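Local atomic coordinates of cysteine S-methyltransferase NleE (Escherichia coli O157:H7, PDB entry 4R29), a protein that probably methylates a zinc-finger cysteine of host TAB2 and TAB3 with S-adenosylmethionine, so preventing NF-kappaB activation. Residues A[102-115]-A[143-157]. The protein carries 1 engineered substitution. Residues are numbered along the deposited sequence; the frame is centred on the assembly and turned at random.
Sequences VISGKRPMGQFSVD and FLYIVVVYRNDSPLG. With SAM (S-adenosylmethionine), chain E.
L144 turns CD1 onto the V114 carbonyl and D115 CA. Y145 exchanges two backbone hydrogen bonds with V114 and opens the ladder between strands 145-151 and 109-114. I146 lays CG2 3.5 Å from Q111 NE2, and its CD1 reaches S113 OG. V147, the hydrogen-bonded partner of F112, sits over one face of that ring, its CB 3.9 Å from the centroid in a CH-pi contact, while V149 CG1 meets the ring edge, 3.9 Å from CE1. With 131-137 on the far side of 145-151, the strands form an antiparallel sheet in order 1-3-2 within this Rossmann-like methyltransferase. The edge strand illustrates how one backbone can serve two partners: G110 N and O both bond V149, whereas the next residue, Q111, directs its N to SAM OXT and receives SAM N at its O (2.6 Å). R107 adds NH1 to SAM O and NH2 to SAM OXT. At the strand end R151 N bonds P108 O at 2.8 Å. Its side chain, bent at chi2 (-68°) and chi3 (-53°), sets NH1 on a lone pair of V102 O (3.1 Å); NE and NH2 hold the D153 carboxylate side-on. L156 CB packs alongside P108 CB, 3.9 Å apart.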
# COMPACT_ATOMS: atom_id res chain seq x y z
N VAL A 102 -11.03 -2.40 -0.93
CA VAL A 102 -11.16 -1.26 -1.82
C VAL A 102 -11.81 -1.68 -3.15
O VAL A 102 -12.75 -1.03 -3.61
CB VAL A 102 -9.80 -0.56 -2.06
CG1 VAL A 102 -9.95 0.54 -3.07
CG2 VAL A 102 -9.25 -0.02 -0.73
N ILE A 103 -11.35 -2.78 -3.75
CA ILE A 103 -11.88 -3.22 -5.04
C ILE A 103 -13.33 -3.72 -4.94
O ILE A 103 -14.09 -3.62 -5.89
CB ILE A 103 -10.97 -4.23 -5.78
CG1 ILE A 103 -11.10 -5.65 -5.21
CG2 ILE A 103 -9.50 -3.76 -5.81
CD1 ILE A 103 -10.36 -6.70 -6.06
N SER A 104 -13.72 -4.21 -3.77
CA SER A 104 -15.10 -4.62 -3.56
C SER A 104 -15.98 -3.42 -3.21
O SER A 104 -17.17 -3.56 -2.97
CB SER A 104 -15.17 -5.65 -2.43
OG SER A 104 -14.83 -5.07 -1.18
N GLY A 105 -15.37 -2.24 -3.14
CA GLY A 105 -16.11 -1.02 -2.87
C GLY A 105 -16.50 -0.75 -1.42
O GLY A 105 -17.28 0.16 -1.14
N LYS A 106 -15.95 -1.51 -0.47
CA LYS A 106 -16.27 -1.30 0.94
C LYS A 106 -15.74 0.04 1.46
O LYS A 106 -16.32 0.63 2.37
CB LYS A 106 -15.68 -2.40 1.81
CG LYS A 106 -16.43 -3.70 1.81
CD LYS A 106 -15.95 -4.54 2.98
CE LYS A 106 -16.36 -5.96 2.82
NZ LYS A 106 -16.04 -6.39 1.42
N ARG A 107 -14.63 0.49 0.91
CA ARG A 107 -14.02 1.75 1.34
C ARG A 107 -13.25 2.37 0.19
O ARG A 107 -12.92 1.69 -0.78
CB ARG A 107 -13.11 1.54 2.58
CG ARG A 107 -11.95 0.58 2.34
CD ARG A 107 -11.00 0.49 3.56
NE ARG A 107 -9.85 -0.34 3.25
CZ ARG A 107 -8.67 -0.28 3.86
NH1 ARG A 107 -8.45 0.59 4.86
NH2 ARG A 107 -7.70 -1.10 3.48
N PRO A 108 -12.95 3.67 0.30
CA PRO A 108 -12.29 4.38 -0.81
C PRO A 108 -10.75 4.21 -0.91
O PRO A 108 -10.21 4.43 -1.98
CB PRO A 108 -12.67 5.85 -0.56
CG PRO A 108 -12.86 5.93 0.92
CD PRO A 108 -13.49 4.61 1.31
N MET A 109 -10.06 3.89 0.18
CA MET A 109 -8.62 3.61 0.07
C MET A 109 -8.03 2.69 1.14
O MET A 109 -8.60 2.47 2.20
CB MET A 109 -7.76 4.86 -0.18
CG MET A 109 -7.18 5.56 0.99
SD MET A 109 -5.77 4.87 1.91
CE MET A 109 -6.03 5.92 3.34
N GLY A 110 -6.90 2.10 0.76
CA GLY A 110 -6.15 1.19 1.61
C GLY A 110 -4.68 1.35 1.26
O GLY A 110 -4.33 1.95 0.25
N GLN A 111 -3.82 0.82 2.11
CA GLN A 111 -2.38 0.94 1.92
C GLN A 111 -1.76 -0.40 2.31
O GLN A 111 -2.18 -1.01 3.28
CB GLN A 111 -1.82 2.11 2.76
CG GLN A 111 -0.29 2.22 2.77
CD GLN A 111 0.36 1.32 3.82
OE1 GLN A 111 -0.06 1.30 4.97
NE2 GLN A 111 1.38 0.58 3.42
N PHE A 112 -0.80 -0.87 1.53
CA PHE A 112 -0.10 -2.11 1.85
C PHE A 112 1.34 -2.02 1.32
O PHE A 112 1.73 -1.00 0.79
CB PHE A 112 -0.86 -3.33 1.30
CG PHE A 112 -1.02 -3.36 -0.20
CD1 PHE A 112 -2.08 -2.68 -0.82
CD2 PHE A 112 -0.14 -4.08 -1.01
CE1 PHE A 112 -2.25 -2.71 -2.20
CE2 PHE A 112 -0.30 -4.12 -2.40
CZ PHE A 112 -1.35 -3.43 -3.00
N SER A 113 2.12 -3.08 1.46
CA SER A 113 3.52 -3.05 1.04
C SER A 113 3.84 -4.21 0.13
O SER A 113 3.23 -5.28 0.22
CB SER A 113 4.43 -3.14 2.26
OG SER A 113 4.43 -1.90 2.93
N VAL A 114 4.82 -4.02 -0.74
CA VAL A 114 5.30 -5.14 -1.53
C VAL A 114 6.82 -5.24 -1.39
O VAL A 114 7.49 -4.22 -1.24
CB VAL A 114 4.88 -5.03 -3.02
CG1 VAL A 114 3.37 -5.10 -3.15
CG2 VAL A 114 5.40 -3.73 -3.64
N ASP A 115 7.34 -6.46 -1.41
CA ASP A 115 8.79 -6.67 -1.34
C ASP A 115 9.42 -6.69 -2.74
O ASP A 115 10.62 -6.92 -2.89
CB ASP A 115 9.15 -7.95 -0.55
CG ASP A 115 8.58 -9.22 -1.17
OD1 ASP A 115 8.33 -9.24 -2.40
OD2 ASP A 115 8.38 -10.20 -0.42
N PHE A 143 14.23 -2.42 -0.14
CA PHE A 143 13.54 -3.18 -1.17
C PHE A 143 12.03 -3.00 -1.15
O PHE A 143 11.36 -3.29 -2.13
CB PHE A 143 13.90 -4.67 -1.08
CG PHE A 143 13.64 -5.29 0.27
CD1 PHE A 143 12.38 -5.78 0.60
CD2 PHE A 143 14.65 -5.40 1.21
CE1 PHE A 143 12.13 -6.36 1.84
CE2 PHE A 143 14.42 -5.97 2.46
CZ PHE A 143 13.16 -6.45 2.78
N LEU A 144 11.52 -2.50 -0.02
CA LEU A 144 10.09 -2.39 0.20
C LEU A 144 9.50 -1.14 -0.46
O LEU A 144 10.08 -0.05 -0.42
CB LEU A 144 9.81 -2.36 1.70
CG LEU A 144 9.05 -3.53 2.31
CD1 LEU A 144 9.30 -4.83 1.54
CD2 LEU A 144 9.39 -3.69 3.79
N TYR A 145 8.34 -1.32 -1.08
CA TYR A 145 7.57 -0.20 -1.63
C TYR A 145 6.19 -0.12 -0.98
O TYR A 145 5.56 -1.13 -0.74
CB TYR A 145 7.42 -0.33 -3.14
CG TYR A 145 8.72 -0.08 -3.85
CD1 TYR A 145 9.68 -1.09 -3.96
CD2 TYR A 145 9.00 1.16 -4.40
CE1 TYR A 145 10.88 -0.85 -4.59
CE2 TYR A 145 10.20 1.40 -5.04
CZ TYR A 145 11.13 0.39 -5.14
OH TYR A 145 12.33 0.63 -5.78
N ILE A 146 5.75 1.10 -0.67
CA ILE A 146 4.40 1.33 -0.20
C ILE A 146 3.44 1.45 -1.39
O ILE A 146 3.75 2.12 -2.38
CB ILE A 146 4.31 2.65 0.62
CG1 ILE A 146 5.36 2.67 1.73
CG2 ILE A 146 2.91 2.86 1.18
CD1 ILE A 146 5.06 1.71 2.81
N VAL A 147 2.28 0.81 -1.28
CA VAL A 147 1.22 0.98 -2.26
C VAL A 147 -0.03 1.55 -1.62
O VAL A 147 -0.60 0.97 -0.70
CB VAL A 147 0.86 -0.34 -2.96
CG1 VAL A 147 -0.13 -0.09 -4.11
CG2 VAL A 147 2.13 -1.05 -3.45
N VAL A 148 -0.46 2.71 -2.12
CA VAL A 148 -1.71 3.31 -1.69
C VAL A 148 -2.74 3.10 -2.80
O VAL A 148 -2.64 3.70 -3.89
CB VAL A 148 -1.55 4.83 -1.41
CG1 VAL A 148 -2.85 5.45 -0.91
CG2 VAL A 148 -0.42 5.08 -0.39
N VAL A 149 -3.73 2.25 -2.53
CA VAL A 149 -4.75 1.91 -3.51
C VAL A 149 -6.07 2.63 -3.19
O VAL A 149 -6.52 2.63 -2.04
CB VAL A 149 -4.93 0.36 -3.60
CG1 VAL A 149 -5.26 -0.23 -2.23
CG2 VAL A 149 -6.00 -0.04 -4.66
N TYR A 150 -6.68 3.26 -4.19
CA TYR A 150 -7.90 4.04 -3.98
C TYR A 150 -8.91 3.96 -5.14
O TYR A 150 -8.55 3.64 -6.28
CB TYR A 150 -7.57 5.50 -3.65
CG TYR A 150 -6.84 6.28 -4.75
CD1 TYR A 150 -5.46 6.19 -4.88
CD2 TYR A 150 -7.54 7.11 -5.63
CE1 TYR A 150 -4.77 6.90 -5.85
CE2 TYR A 150 -6.88 7.82 -6.63
CZ TYR A 150 -5.49 7.72 -6.73
OH TYR A 150 -4.82 8.41 -7.72
N ARG A 151 -10.18 4.24 -4.82
CA ARG A 151 -11.25 4.33 -5.83
C ARG A 151 -11.16 5.68 -6.52
O ARG A 151 -11.28 6.72 -5.88
CB ARG A 151 -12.64 4.24 -5.18
CG ARG A 151 -12.90 3.01 -4.31
CD ARG A 151 -12.95 1.73 -5.11
NE ARG A 151 -13.89 1.78 -6.22
CZ ARG A 151 -14.48 0.71 -6.76
NH1 ARG A 151 -14.26 -0.50 -6.24
NH2 ARG A 151 -15.32 0.86 -7.79
N ASN A 152 -10.94 5.65 -7.83
CA ASN A 152 -10.93 6.88 -8.63
C ASN A 152 -12.36 7.35 -8.92
O ASN A 152 -12.60 8.50 -9.30
CB ASN A 152 -10.20 6.62 -9.94
CG ASN A 152 -9.54 7.86 -10.49
OD1 ASN A 152 -9.21 8.78 -9.74
ND2 ASN A 152 -9.35 7.88 -11.80
N ASP A 153 -13.30 6.43 -8.74
CA ASP A 153 -14.71 6.69 -9.05
C ASP A 153 -15.45 7.22 -7.84
O ASP A 153 -16.67 7.31 -7.83
CB ASP A 153 -15.40 5.45 -9.64
CG ASP A 153 -15.12 4.17 -8.84
OD1 ASP A 153 -14.23 4.15 -7.96
OD2 ASP A 153 -15.78 3.15 -9.11
N SER A 154 -14.70 7.56 -6.79
CA SER A 154 -15.26 8.27 -5.65
C SER A 154 -14.31 9.39 -5.31
O SER A 154 -13.10 9.18 -5.27
CB SER A 154 -15.40 7.35 -4.44
OG SER A 154 -15.44 8.11 -3.24
N PRO A 155 -14.85 10.59 -5.05
CA PRO A 155 -14.01 11.76 -4.76
C PRO A 155 -13.19 11.56 -3.49
O PRO A 155 -12.15 12.20 -3.35
CB PRO A 155 -15.02 12.90 -4.60
CG PRO A 155 -16.28 12.22 -4.18
CD PRO A 155 -16.28 10.89 -4.88
N LEU A 156 -13.63 10.68 -2.59
CA LEU A 156 -12.86 10.37 -1.39
C LEU A 156 -11.57 9.59 -1.67
O LEU A 156 -10.64 9.62 -0.87
CB LEU A 156 -13.73 9.60 -0.38
CG LEU A 156 -14.84 10.37 0.34
CD1 LEU A 156 -15.75 9.42 1.10
CD2 LEU A 156 -14.25 11.39 1.29
N GLY A 157 -11.51 8.89 -2.79
CA GLY A 157 -10.38 8.04 -3.09
C GLY A 157 -9.06 8.78 -3.07
O GLY A 157 -8.22 8.55 -2.20
N SAM E . -3.19 -2.24 5.38
CA SAM E . -3.93 -1.28 6.21
C SAM E . -5.14 -0.73 5.47
O SAM E . -6.07 -0.23 6.12
OXT SAM E . -5.19 -0.74 4.23
CB SAM E . -3.07 -0.11 6.65
CG SAM E . -2.03 -0.44 7.70
SD SAM E . -1.38 1.01 8.59
CE SAM E . -0.28 0.10 9.70
C5' SAM E . -2.74 1.28 9.75
C4' SAM E . -2.47 2.52 10.61
O4' SAM E . -3.69 3.02 11.13
C3' SAM E . -1.56 2.21 11.80
O3' SAM E . -0.20 2.46 11.49
C2' SAM E . -2.07 3.13 12.88
O2' SAM E . -1.31 4.30 12.81
C1' SAM E . -3.50 3.48 12.46
N9 SAM E . -4.54 2.79 13.25
C8 SAM E . -5.58 3.40 13.91
N7 SAM E . -6.35 2.46 14.48
C5 SAM E . -5.82 1.25 14.20
C6 SAM E . -6.21 -0.04 14.54
N6 SAM E . -7.29 -0.23 15.29
N1 SAM E . -5.45 -1.10 14.11
C2 SAM E . -4.33 -0.89 13.32
N3 SAM E . -3.95 0.39 12.98
C4 SAM E . -4.68 1.45 13.42
O HOH W 1 12.22 -4.71 -4.16